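Local coordinates for protein excinuclease ABC, subunit A. (PDB 2VF7) that is a UvrA-family ABC ATPase that binds DNA, ATP or ADP and zinc, and probably takes part in recognising damaged DNA for excision repair, at residues G411-D416 and H791-V796; L157-T162 and S284-L289; V228-G233 and P249-T254; D712-V717 and K740-L745. The protein carries 1 engineered substitution. One frame throughout, in Å; residues are numbered along the deposited sequence.

Contact 1 of 4, residues G411-D416 and H791-V796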
loop_
_atom_site.group_PDB
_atom_site.type_symbol
_atom_site.label_atom_id
_atom_site.label_comp_id
_atom_site.label_asym_id
_atom_site.label_seq_id
_atom_site.Cartn_x
_atom_site.Cartn_y
_atom_site.Cartn_z
ATOM N N GLY A 411 25.781 -17.991 9.826
ATOM C CA GLY A 411 26.940 -17.563 9.053
ATOM C C GLY A 411 27.939 -16.804 9.890
ATOM O O GLY A 411 28.959 -16.333 9.379
ATOM N N LEU A 412 27.649 -16.681 11.179
ATOM C CA LEU A 412 28.547 -16.026 12.095
ATOM C C LEU A 412 29.502 -17.012 12.723
ATOM O O LEU A 412 29.090 -18.086 13.185
ATOM C CB LEU A 412 27.783 -15.298 13.214
ATOM C CG LEU A 412 27.816 -13.771 13.302
ATOM C CD1 LEU A 412 27.703 -13.370 14.730
ATOM C CD2 LEU A 412 29.108 -13.241 12.746
ATOM N N HIS A 413 30.772 -16.609 12.750
ATOM C CA HIS A 413 31.824 -17.276 13.498
ATOM C C HIS A 413 31.667 -17.035 15.001
ATOM O O HIS A 413 31.276 -15.935 15.388
ATOM C CB HIS A 413 33.165 -16.700 13.066
ATOM C CG HIS A 413 34.335 -17.545 13.455
ATOM N ND1 HIS A 413 34.803 -18.569 12.662
ATOM C CD2 HIS A 413 35.117 -17.534 14.557
ATOM C CE1 HIS A 413 35.834 -19.140 13.254
ATOM N NE2 HIS A 413 36.040 -18.535 14.407
ATOM N N PRO A 414 32.000 -18.037 15.855
ATOM C CA PRO A 414 31.910 -17.838 17.308
ATOM C C PRO A 414 32.735 -16.664 17.829
ATOM O O PRO A 414 32.391 -16.098 18.864
ATOM C CB PRO A 414 32.435 -19.153 17.892
ATOM C CG PRO A 414 32.286 -20.141 16.822
ATOM C CD PRO A 414 32.443 -19.403 15.528
ATOM N N ALA A 415 33.802 -16.301 17.116
ATOM C CA ALA A 415 34.632 -15.145 17.475
ATOM C C ALA A 415 33.903 -13.808 17.331
ATOM O O ALA A 415 34.377 -12.796 17.840
ATOM C CB ALA A 415 35.906 -15.128 16.660
ATOM N N ASP A 416 32.754 -13.809 16.652
ATOM C CA ASP A 416 32.032 -12.578 16.358
ATOM C C ASP A 416 30.669 -12.408 17.036
ATOM O O ASP A 416 30.014 -11.399 16.806
ATOM C CB ASP A 416 31.867 -12.419 14.846
ATOM C CG ASP A 416 33.191 -12.155 14.129
ATOM O OD1 ASP A 416 34.159 -11.693 14.772
ATOM O OD2 ASP A 416 33.259 -12.414 12.907
ATOM N N HIS A 791 30.301 -23.399 10.007
ATOM C CA HIS A 791 30.403 -22.267 10.936
ATOM C C HIS A 791 30.301 -22.674 12.406
ATOM O O HIS A 791 30.688 -21.903 13.284
ATOM C CB HIS A 791 29.321 -21.205 10.640
ATOM C CG HIS A 791 29.341 -20.691 9.232
ATOM N ND1 HIS A 791 28.525 -21.198 8.240
ATOM C CD2 HIS A 791 30.086 -19.722 8.646
ATOM C CE1 HIS A 791 28.766 -20.565 7.105
ATOM N NE2 HIS A 791 29.708 -19.664 7.323
ATOM N N LYS A 792 29.775 -23.863 12.683
ATOM C CA LYS A 792 29.656 -24.308 14.068
ATOM C C LYS A 792 30.584 -25.452 14.457
ATOM O O LYS A 792 30.740 -26.446 13.742
ATOM C CB LYS A 792 28.199 -24.603 14.453
ATOM C CG LYS A 792 27.461 -25.560 13.553
ATOM C CD LYS A 792 26.015 -25.748 14.029
ATOM C CE LYS A 792 25.055 -24.699 13.457
ATOM N NZ LYS A 792 23.607 -25.080 13.668
ATOM N N MET A 793 31.180 -25.290 15.627
ATOM C CA MET A 793 32.254 -26.130 16.091
ATOM C C MET A 793 31.785 -27.511 16.495
ATOM O O MET A 793 32.586 -28.427 16.562
ATOM C CB MET A 793 32.998 -25.431 17.231
ATOM C CG MET A 793 33.625 -24.081 16.831
ATOM S SD MET A 793 34.694 -24.132 15.368
ATOM C CE MET A 793 34.283 -22.599 14.525
ATOM N N GLN A 794 30.485 -27.656 16.745
ATOM C CA GLN A 794 29.857 -28.959 17.022
ATOM C C GLN A 794 30.110 -29.917 15.860
ATOM O O GLN A 794 30.486 -31.065 16.063
ATOM C CB GLN A 794 28.333 -28.800 17.260
ATOM C CG GLN A 794 27.578 -30.098 17.659
ATOM C CD GLN A 794 26.041 -29.963 17.598
ATOM O OE1 GLN A 794 25.499 -29.059 16.940
ATOM N NE2 GLN A 794 25.337 -30.876 18.270
ATOM N N VAL A 795 29.906 -29.409 14.650
ATOM C CA VAL A 795 30.051 -30.174 13.422
ATOM C C VAL A 795 31.504 -30.292 12.980
ATOM O O VAL A 795 31.921 -31.331 12.470
ATOM C CB VAL A 795 29.217 -29.531 12.287
ATOM C CG1 VAL A 795 29.615 -30.104 10.926
ATOM C CG2 VAL A 795 27.740 -29.751 12.540
ATOM N N VAL A 796 32.261 -29.220 13.169
ATOM C CA VAL A 796 33.689 -29.175 12.836
ATOM C C VAL A 796 34.507 -30.138 13.713
ATOM O O VAL A 796 35.531 -30.656 13.293
ATOM C CB VAL A 796 34.214 -27.718 12.917
ATOM C CG1 VAL A 796 35.722 -27.625 12.639
ATOM C CG2 VAL A 796 33.457 -26.855 11.935
HETATM O O HOH W 1 30.673 -17.062 7.267
#
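H791 turns its CG away from its own carbonyl carbon (chi1 -56°) and thereby lays the imidazole flat against the backbone of G411, while M793 folds back at both chi2 and chi3 to bring its methyl to P414. The CA of G411 sits squarely over the ring of H791, 3.8 Å from the centroid, in a CH-pi contact almost exactly along the ring normal. Having no side chain, G411 offers its bare backbone to the ring, and its positive phi suits that residue. Beside this CH-pi contact, G411 O lies 3.6 Å from H791 CD2. A water completes the link: it donates to G411 O at 2.8 Å and accepts a weak bond from H791 NE2, also at 2.8 Å. G411 O has a further partner in the hydroxyl of S532. Farther along, M793 CE rests against P414 CD at 3.8 Å and reaches H413 CE1 at 4.0 Å. P414 CD also approaches H791 O, so the proline ring touches both residues. Y836 and A840 of helix 834-840 touch this end of the contact.

The sequence places 411-416 just after the Walker B segment of the first ATPase half, in the D-loop region, whereas H791 matches the switch histidine of the second, close to K536 of the P-loop. No direct hydrogen bond joins the segments, and H791 ND1 is buried without a partner; a CH-pi contact, one bridging water and apolar touches connect the two halves beside the nucleotide, which is consistent with communication between their sites.

Contact 2 of 4, residues L157-T162 and S284-L289. With ZN (zinc ion), chain F.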
loop_
_atom_site.group_PDB
_atom_site.type_symbol
_atom_site.label_atom_id
_atom_site.label_comp_id
_atom_site.label_asym_id
_atom_site.label_seq_id
_atom_site.Cartn_x
_atom_site.Cartn_y
_atom_site.Cartn_z
ATOM N N LEU A 157 21.936 2.359 -17.858
ATOM C CA LEU A 157 22.120 0.895 -17.889
ATOM C C LEU A 157 23.582 0.465 -18.028
ATOM O O LEU A 157 23.937 -0.655 -17.653
ATOM C CB LEU A 157 21.276 0.238 -18.992
ATOM C CG LEU A 157 19.744 0.226 -18.915
ATOM C CD1 LEU A 157 19.205 -0.645 -20.032
ATOM C CD2 LEU A 157 19.198 -0.260 -17.569
ATOM N N GLY A 158 24.421 1.350 -18.559
ATOM C CA GLY A 158 25.849 1.068 -18.722
ATOM C C GLY A 158 26.171 0.240 -19.952
ATOM O O GLY A 158 27.332 0.129 -20.335
ATOM N N ARG A 159 25.130 -0.338 -20.557
ATOM C CA ARG A 159 25.234 -1.146 -21.774
ATOM C C ARG A 159 24.288 -0.611 -22.854
ATOM O O ARG A 159 23.180 -0.130 -22.559
ATOM C CB ARG A 159 24.881 -2.619 -21.495
ATOM C CG ARG A 159 25.680 -3.329 -20.406
ATOM C CD ARG A 159 27.029 -3.825 -20.911
ATOM N NE ARG A 159 26.902 -5.014 -21.750
ATOM C CZ ARG A 159 27.929 -5.692 -22.259
ATOM N NH1 ARG A 159 29.174 -5.315 -22.017
ATOM N NH2 ARG A 159 27.710 -6.758 -23.012
ATOM N N VAL A 160 24.716 -0.732 -24.108
ATOM C CA VAL A 160 23.931 -0.285 -25.265
ATOM C C VAL A 160 23.408 -1.492 -26.057
ATOM O O VAL A 160 24.190 -2.374 -26.424
ATOM C CB VAL A 160 24.763 0.695 -26.150
ATOM C CG1 VAL A 160 24.313 0.675 -27.609
ATOM C CG2 VAL A 160 24.692 2.103 -25.581
ATOM N N TYR A 161 22.096 -1.511 -26.322
ATOM C CA TYR A 161 21.412 -2.688 -26.879
ATOM C C TYR A 161 20.852 -2.519 -28.301
ATOM O O TYR A 161 20.034 -1.639 -28.569
ATOM C CB TYR A 161 20.297 -3.167 -25.923
ATOM C CG TYR A 161 20.803 -3.719 -24.607
ATOM C CD1 TYR A 161 20.818 -2.930 -23.458
ATOM C CD2 TYR A 161 21.269 -5.033 -24.512
ATOM C CE1 TYR A 161 21.288 -3.429 -22.250
ATOM C CE2 TYR A 161 21.745 -5.540 -23.308
ATOM C CZ TYR A 161 21.752 -4.733 -22.184
ATOM O OH TYR A 161 22.223 -5.231 -20.994
ATOM N N THR A 162 21.296 -3.380 -29.211
ATOM C CA THR A 162 20.820 -3.338 -30.584
ATOM C C THR A 162 20.182 -4.646 -31.037
ATOM O O THR A 162 20.126 -5.637 -30.301
ATOM C CB THR A 162 21.913 -2.915 -31.593
ATOM O OG1 THR A 162 23.184 -3.435 -31.193
ATOM C CG2 THR A 162 22.005 -1.397 -31.690
ATOM N N SER A 284 24.678 -7.199 -27.283
ATOM C CA SER A 284 25.053 -6.371 -26.123
ATOM C C SER A 284 26.467 -5.807 -26.212
ATOM O O SER A 284 27.420 -6.517 -26.564
ATOM C CB SER A 284 24.867 -7.134 -24.805
ATOM O OG SER A 284 25.064 -6.290 -23.683
ATOM N N GLU A 285 26.579 -4.524 -25.879
ATOM C CA GLU A 285 27.825 -3.776 -25.989
ATOM C C GLU A 285 27.905 -2.783 -24.838
ATOM O O GLU A 285 26.881 -2.319 -24.337
ATOM C CB GLU A 285 27.861 -3.028 -27.325
ATOM C CG GLU A 285 29.175 -2.341 -27.647
ATOM C CD GLU A 285 30.245 -3.312 -28.116
ATOM O OE1 GLU A 285 31.307 -3.408 -27.458
ATOM O OE2 GLU A 285 30.009 -3.987 -29.139
ATOM N N GLU A 286 29.118 -2.457 -24.416
ATOM C CA GLU A 286 29.307 -1.447 -23.382
ATOM C C GLU A 286 29.045 -0.049 -23.944
ATOM O O GLU A 286 29.544 0.308 -25.025
ATOM C CB GLU A 286 30.709 -1.529 -22.766
ATOM C CG GLU A 286 31.181 -2.949 -22.436
ATOM C CD GLU A 286 31.949 -3.613 -23.586
ATOM O OE1 GLU A 286 33.097 -3.183 -23.873
ATOM O OE2 GLU A 286 31.409 -4.567 -24.194
ATOM N N CYS A 287 28.240 0.721 -23.212
ATOM C CA CYS A 287 28.024 2.142 -23.485
ATOM C C CYS A 287 29.361 2.843 -23.692
ATOM O O CYS A 287 30.279 2.615 -22.913
ATOM C CB CYS A 287 27.309 2.778 -22.305
ATOM S SG CYS A 287 26.933 4.491 -22.515
ATOM N N PRO A 288 29.490 3.663 -24.761
ATOM C CA PRO A 288 30.734 4.399 -25.043
ATOM C C PRO A 288 30.847 5.807 -24.427
ATOM O O PRO A 288 31.953 6.328 -24.326
ATOM C CB PRO A 288 30.758 4.474 -26.576
ATOM C CG PRO A 288 29.323 4.213 -27.027
ATOM C CD PRO A 288 28.484 3.902 -25.810
ATOM N N LEU A 289 29.725 6.409 -24.024
ATOM C CA LEU A 289 29.741 7.700 -23.311
ATOM C C LEU A 289 30.077 7.541 -21.810
ATOM O O LEU A 289 30.546 8.474 -21.169
ATOM C CB LEU A 289 28.411 8.455 -23.508
ATOM C CG LEU A 289 28.304 9.896 -22.978
ATOM C CD1 LEU A 289 29.026 10.901 -23.881
ATOM C CD2 LEU A 289 26.852 10.312 -22.778
HETATM ZN ZN ZN F . 26.023 5.253 -20.790
HETATM O O HOH W 2 24.378 -6.847 -21.122
#
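R159 and S284 meet beside a two-stranded antiparallel ribbon, while C287, at the other end, ties it to a zinc ion. The close-packed part is the backbone and the metal end. V160 N gives a nearly straight bond (161°) to E285 O at 2.7 Å, and E285 N returns a longer one to V160 O. Past the paired residues, C287 N bonds to G158 O at 3.1 Å, coming from above the carbonyl plane. With SG anti to its backbone N (chi1 -178°), C287 reaches the zinc at 2.1 Å; C151, C154 and C290 complete the site. V160 CG2 lies over this turn, against C287 CB and P288 CD.

The solvent side is looser and polar. Bent at chi2 and chi3, the R159 chain lays one guanidinium face over the backbone of E285. Its NH2 bonds to S284 OG at 2.8 Å, and NH1 forms a salt bridge to E286 OE2 at 3.2 Å, the two planar groups inclined by only 25°. S284 OG also shares a water with Y161 OH, 2.7 Å from each oxygen. A leucine in place of R159 would probably leave the E286 carboxylate without its ion-pair partner and S284 without that donor.

The ribbon gathers the chain where it leaves and re-enters the zinc module; the residues between its strands include the UvrA DNA-binding domain, so it probably forms the base of that insertion. Metal and backbone bonds fix one end firmly, whereas the salt bridge, facing solvent, is likely to be weakened by water and to add less.

Contact 3 of 4, residues V228-G233 and P249-T254; sequences VPVYPG and PSYMGT
V230 and Y251 face each other in a two-stranded antiparallel sheet of the UvrA DNA-binding domain, whose strands are joined through helix 236-245. V228 and G253 form one hydrogen-bonded pair, with V228 N to G253 O at 2.9 Å and G253 N to V228 O at 2.8 Å; V230 N then reaches Y251 O at 2.7 Å. A weak bond from S250 N to V230 O continues the ladder. The strand axes make 124°, a marked twist away from strict antiparallel.

The Y251 side chain meets V230 and P232 in turn. From CB, CG stands between the backbone N and the carbonyl carbon (chi1 64°), which turns the ring across V230. CE2 meets V230 CG1 at 3.6 Å, and this methyl lies over the ring face as a CH-pi contact. On the other flank, CE1 touches P232 CG at 3.8 Å, the proline arriving at the ring edge. CZ and OH run against V230 CG2, and OH ends in a weak hydrogen bond to N192. A serine in place of Y251 would probably uncover both V230 methyls and leave P232 CG without its aromatic neighbour. V230 CG1 also lies 3.5 Å from G253 N.

The opposite face carries P229 and M252. M252, bent at chi2 and chi3, curls its CE over the V228-P229 peptide. Beside P249 lies the Y231 ring, its hydroxyl bonded to M247 O. Two proline rings also press together more closely than usual van der Waals contact: P229 CB and P249 CB are 3.4 Å apart.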
loop_
_atom_site.group_PDB
_atom_site.type_symbol
_atom_site.label_atom_id
_atom_site.label_comp_id
_atom_site.label_asym_id
_atom_site.label_seq_id
_atom_site.Cartn_x
_atom_site.Cartn_y
_atom_site.Cartn_z
ATOM N N VAL A 228 -5.341 -2.666 -38.571
ATOM C CA VAL A 228 -5.982 -3.310 -39.739
ATOM C C VAL A 228 -6.924 -4.460 -39.367
ATOM O O VAL A 228 -6.685 -5.147 -38.370
ATOM C CB VAL A 228 -4.917 -3.832 -40.782
ATOM C CG1 VAL A 228 -3.941 -2.726 -41.159
ATOM C CG2 VAL A 228 -4.158 -5.051 -40.261
ATOM N N PRO A 229 -7.977 -4.694 -40.177
ATOM C CA PRO A 229 -8.936 -5.768 -39.904
ATOM C C PRO A 229 -8.289 -7.127 -39.992
ATOM O O PRO A 229 -7.565 -7.394 -40.954
ATOM C CB PRO A 229 -9.937 -5.628 -41.053
ATOM C CG PRO A 229 -9.171 -4.924 -42.154
ATOM C CD PRO A 229 -8.325 -3.964 -41.414
ATOM N N VAL A 230 -8.503 -7.992 -39.005
ATOM C CA VAL A 230 -7.898 -9.322 -39.145
ATOM C C VAL A 230 -8.843 -10.502 -39.207
ATOM O O VAL A 230 -9.894 -10.487 -38.596
ATOM C CB VAL A 230 -6.470 -9.524 -38.440
ATOM C CG1 VAL A 230 -6.129 -8.434 -37.419
ATOM C CG2 VAL A 230 -6.282 -10.958 -37.843
ATOM N N TYR A 231 -8.495 -11.485 -40.031
ATOM C CA TYR A 231 -9.348 -12.634 -40.339
ATOM C C TYR A 231 -8.557 -13.920 -40.101
ATOM O O TYR A 231 -7.894 -14.425 -41.024
ATOM C CB TYR A 231 -9.798 -12.588 -41.805
ATOM C CG TYR A 231 -10.479 -11.309 -42.250
ATOM C CD1 TYR A 231 -11.858 -11.169 -42.150
ATOM C CD2 TYR A 231 -9.754 -10.253 -42.795
ATOM C CE1 TYR A 231 -12.506 -9.997 -42.558
ATOM C CE2 TYR A 231 -10.398 -9.072 -43.204
ATOM C CZ TYR A 231 -11.773 -8.963 -43.082
ATOM O OH TYR A 231 -12.445 -7.831 -43.502
ATOM N N PRO A 232 -8.603 -14.434 -38.851
ATOM C CA PRO A 232 -8.010 -15.710 -38.455
ATOM C C PRO A 232 -8.543 -16.941 -39.229
ATOM O O PRO A 232 -9.743 -17.045 -39.493
ATOM C CB PRO A 232 -8.377 -15.815 -36.973
ATOM C CG PRO A 232 -8.597 -14.406 -36.529
ATOM C CD PRO A 232 -9.254 -13.766 -37.702
ATOM N N GLY A 233 -7.643 -17.869 -39.574
ATOM C CA GLY A 233 -8.036 -19.156 -40.162
ATOM C C GLY A 233 -8.391 -19.060 -41.635
ATOM O O GLY A 233 -8.706 -20.068 -42.259
ATOM N N PRO A 249 -14.593 -7.910 -39.948
ATOM C CA PRO A 249 -13.298 -8.365 -39.429
ATOM C C PRO A 249 -13.505 -8.998 -38.074
ATOM O O PRO A 249 -14.291 -8.480 -37.289
ATOM C CB PRO A 249 -12.494 -7.067 -39.271
ATOM C CG PRO A 249 -13.315 -5.963 -39.933
ATOM C CD PRO A 249 -14.727 -6.435 -39.941
ATOM N N SER A 250 -12.818 -10.102 -37.784
ATOM C CA SER A 250 -12.923 -10.728 -36.465
ATOM C C SER A 250 -12.495 -9.749 -35.357
ATOM O O SER A 250 -13.178 -9.610 -34.342
ATOM C CB SER A 250 -12.085 -12.007 -36.401
ATOM O OG SER A 250 -12.414 -12.895 -37.456
ATOM N N TYR A 251 -11.349 -9.091 -35.571
ATOM C CA TYR A 251 -10.865 -8.039 -34.692
ATOM C C TYR A 251 -10.005 -7.083 -35.503
ATOM O O TYR A 251 -9.764 -7.317 -36.685
ATOM C CB TYR A 251 -10.116 -8.614 -33.482
ATOM C CG TYR A 251 -8.831 -9.370 -33.785
ATOM C CD1 TYR A 251 -8.864 -10.714 -34.158
ATOM C CD2 TYR A 251 -7.580 -8.749 -33.656
ATOM C CE1 TYR A 251 -7.706 -11.418 -34.427
ATOM C CE2 TYR A 251 -6.422 -9.436 -33.923
ATOM C CZ TYR A 251 -6.496 -10.787 -34.306
ATOM O OH TYR A 251 -5.352 -11.494 -34.581
ATOM N N MET A 252 -9.613 -5.971 -34.867
ATOM C CA MET A 252 -8.676 -5.004 -35.431
ATOM C C MET A 252 -7.348 -5.235 -34.770
ATOM O O MET A 252 -7.252 -5.143 -33.545
ATOM C CB MET A 252 -9.116 -3.559 -35.154
ATOM C CG MET A 252 -10.496 -3.182 -35.681
ATOM S SD MET A 252 -10.620 -3.187 -37.486
ATOM C CE MET A 252 -9.154 -2.273 -37.980
ATOM N N GLY A 253 -6.319 -5.504 -35.582
ATOM C CA GLY A 253 -4.993 -5.819 -35.054
ATOM C C GLY A 253 -4.055 -4.645 -35.206
ATOM O O GLY A 253 -4.231 -3.845 -36.126
ATOM N N THR A 254 -3.035 -4.568 -34.342
ATOM C CA THR A 254 -2.036 -3.487 -34.382
ATOM C C THR A 254 -0.646 -4.032 -34.660
ATOM O O THR A 254 -0.127 -4.889 -33.928
ATOM C CB THR A 254 -2.035 -2.644 -33.063
ATOM O OG1 THR A 254 -3.384 -2.276 -32.728
ATOM C CG2 THR A 254 -1.202 -1.366 -33.215
#

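Contact 4 of 4, residues D712-V717 and K740-L745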
loop_
_atom_site.group_PDB
_atom_site.type_symbol
_atom_site.label_atom_id
_atom_site.label_comp_id
_atom_site.label_asym_id
_atom_site.label_seq_id
_atom_site.Cartn_x
_atom_site.Cartn_y
_atom_site.Cartn_z
ATOM N N ASP A 712 12.087 -43.120 3.237
ATOM C CA ASP A 712 12.991 -43.557 4.304
ATOM C C ASP A 712 14.163 -42.585 4.512
ATOM O O ASP A 712 14.506 -42.265 5.658
ATOM C CB ASP A 712 13.502 -44.988 4.029
ATOM C CG ASP A 712 14.061 -45.672 5.272
ATOM O OD1 ASP A 712 13.329 -45.805 6.280
ATOM O OD2 ASP A 712 15.244 -46.090 5.238
ATOM N N THR A 713 14.781 -42.138 3.412
ATOM C CA THR A 713 15.843 -41.108 3.449
ATOM C C THR A 713 15.329 -39.742 3.949
ATOM O O THR A 713 16.037 -39.018 4.627
ATOM C CB THR A 713 16.532 -40.899 2.067
ATOM O OG1 THR A 713 15.544 -40.569 1.067
ATOM C CG2 THR A 713 17.286 -42.126 1.654
ATOM N N LEU A 714 14.096 -39.401 3.616
ATOM C CA LEU A 714 13.483 -38.183 4.145
ATOM C C LEU A 714 13.223 -38.276 5.626
ATOM O O LEU A 714 13.198 -37.274 6.323
ATOM C CB LEU A 714 12.187 -37.892 3.428
ATOM C CG LEU A 714 12.351 -37.435 1.992
ATOM C CD1 LEU A 714 10.987 -37.474 1.329
ATOM C CD2 LEU A 714 12.959 -36.012 1.936
ATOM N N ARG A 715 13.034 -39.493 6.111
ATOM C CA ARG A 715 12.706 -39.707 7.513
ATOM C C ARG A 715 13.974 -39.705 8.333
ATOM O O ARG A 715 14.057 -39.007 9.344
ATOM C CB ARG A 715 11.915 -40.999 7.686
ATOM C CG ARG A 715 10.877 -40.938 8.776
ATOM C CD ARG A 715 9.998 -42.193 8.792
ATOM N NE ARG A 715 9.666 -42.601 10.156
ATOM C CZ ARG A 715 10.477 -43.298 10.951
ATOM N NH1 ARG A 715 11.676 -43.675 10.527
ATOM N NH2 ARG A 715 10.092 -43.623 12.178
ATOM N N GLU A 716 14.968 -40.463 7.863
ATOM C CA GLU A 716 16.321 -40.503 8.431
ATOM C C GLU A 716 16.977 -39.123 8.604
ATOM O O GLU A 716 17.821 -38.923 9.491
ATOM C CB GLU A 716 17.233 -41.374 7.552
ATOM C CG GLU A 716 17.164 -42.867 7.842
ATOM C CD GLU A 716 17.901 -43.719 6.805
ATOM O OE1 GLU A 716 17.537 -43.676 5.607
ATOM O OE2 GLU A 716 18.842 -44.453 7.200
ATOM N N VAL A 717 16.608 -38.183 7.746
ATOM C CA VAL A 717 17.301 -36.899 7.664
ATOM C C VAL A 717 16.567 -35.815 8.508
ATOM O O VAL A 717 17.037 -34.677 8.653
ATOM C CB VAL A 717 17.571 -36.534 6.152
ATOM C CG1 VAL A 717 16.562 -35.530 5.585
ATOM C CG2 VAL A 717 18.994 -36.091 5.948
ATOM N N LYS A 740 16.952 -32.136 -0.698
ATOM C CA LYS A 740 17.891 -32.304 -1.806
ATOM C C LYS A 740 18.934 -33.338 -1.466
ATOM O O LYS A 740 19.342 -34.121 -2.321
ATOM C CB LYS A 740 18.611 -30.991 -2.109
ATOM C CG LYS A 740 17.764 -29.911 -2.767
ATOM C CD LYS A 740 18.491 -28.601 -2.610
ATOM C CE LYS A 740 17.590 -27.442 -2.844
ATOM N NZ LYS A 740 17.702 -26.974 -4.238
ATOM N N LEU A 741 19.383 -33.308 -0.213
ATOM C CA LEU A 741 20.327 -34.280 0.320
ATOM C C LEU A 741 19.758 -35.690 0.305
ATOM O O LEU A 741 20.451 -36.616 -0.099
ATOM C CB LEU A 741 20.725 -33.903 1.745
ATOM C CG LEU A 741 21.886 -34.614 2.443
ATOM C CD1 LEU A 741 23.129 -34.657 1.555
ATOM C CD2 LEU A 741 22.200 -33.940 3.789
ATOM N N ALA A 742 18.511 -35.848 0.748
ATOM C CA ALA A 742 17.880 -37.164 0.842
ATOM C C ALA A 742 17.672 -37.776 -0.535
ATOM O O ALA A 742 17.811 -38.992 -0.717
ATOM C CB ALA A 742 16.574 -37.090 1.604
ATOM N N THR A 743 17.361 -36.912 -1.504
ATOM C CA THR A 743 17.240 -37.301 -2.907
ATOM C C THR A 743 18.561 -37.880 -3.412
ATOM O O THR A 743 18.566 -38.799 -4.230
ATOM C CB THR A 743 16.790 -36.114 -3.788
ATOM O OG1 THR A 743 15.675 -35.459 -3.171
ATOM C CG2 THR A 743 16.365 -36.581 -5.166
ATOM N N GLU A 744 19.671 -37.353 -2.902
ATOM C CA GLU A 744 21.019 -37.836 -3.258
ATOM C C GLU A 744 21.628 -38.867 -2.298
ATOM O O GLU A 744 22.755 -39.311 -2.513
ATOM C CB GLU A 744 21.987 -36.654 -3.390
ATOM C CG GLU A 744 21.748 -35.781 -4.595
ATOM C CD GLU A 744 21.853 -36.552 -5.880
ATOM O OE1 GLU A 744 22.745 -37.432 -5.991
ATOM O OE2 GLU A 744 21.042 -36.282 -6.785
ATOM N N LEU A 745 20.903 -39.247 -1.248
ATOM C CA LEU A 745 21.455 -40.141 -0.223
ATOM C C LEU A 745 21.496 -41.619 -0.635
ATOM O O LEU A 745 22.522 -42.276 -0.468
ATOM C CB LEU A 745 20.708 -39.979 1.099
ATOM C CG LEU A 745 21.563 -39.611 2.316
ATOM C CD1 LEU A 745 22.389 -38.361 2.033
ATOM C CD2 LEU A 745 20.709 -39.407 3.572
#
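A742 is the small residue on which T713, L714 and V717 converge. Its CB lies 3.6 Å from T713 O and 3.8 Å from L714 CD2, and V717 CG1 comes to 4.3 Å from the same methyl. T713 keeps OG1 between its backbone N and carbonyl carbon (chi1 56°), which sends CG2 to L745 CB at 4.1 Å. The hydroxyl bonds within its own helix, to A710 O, and no hydrogen bond crosses the contact, although T713 OG1 lies 3.3 Å from A742 O. V717 CG2 lies 4.4 Å from both L741 CD2 and L745 CD2. A largely apolar centre with an alanine at the point of nearest approach lets the two backbones come close, T713 and A742 being 5.1 Å apart at CA.

One layer out, V694 and M602 lean on L714, while L772 meets V717 and L779 meets L745, both from helix 766-781. Salt bridges join K740 to D590 and E744 to R585. Helix 733-743 begins in the LSGGE sequence, so this is the ABC signature helix packed against helix 705-716 in the second ATPase half.

In the fold
Along the chain contact 2 opens first and encloses contact 3, which closes before it; contact 1 opens later and encloses contact 4. Contact 2 probably forms the base of the insertion that carries contact 3, and their centres lie 38 Å apart, each in its own two-stranded antiparallel sheet. Contacts 1 and 4 belong to the ATPase body, with centres 25 Å apart: contact 1 joins the loop after strand 402-406 of one six-stranded sheet to the segment after strand 785-789 of the other, and contact 4 packs helices of the second half. Contacts 1 and 3 are 66 Å apart between centres, so the contact near the nucleotide lies far from this part of the DNA-binding domain.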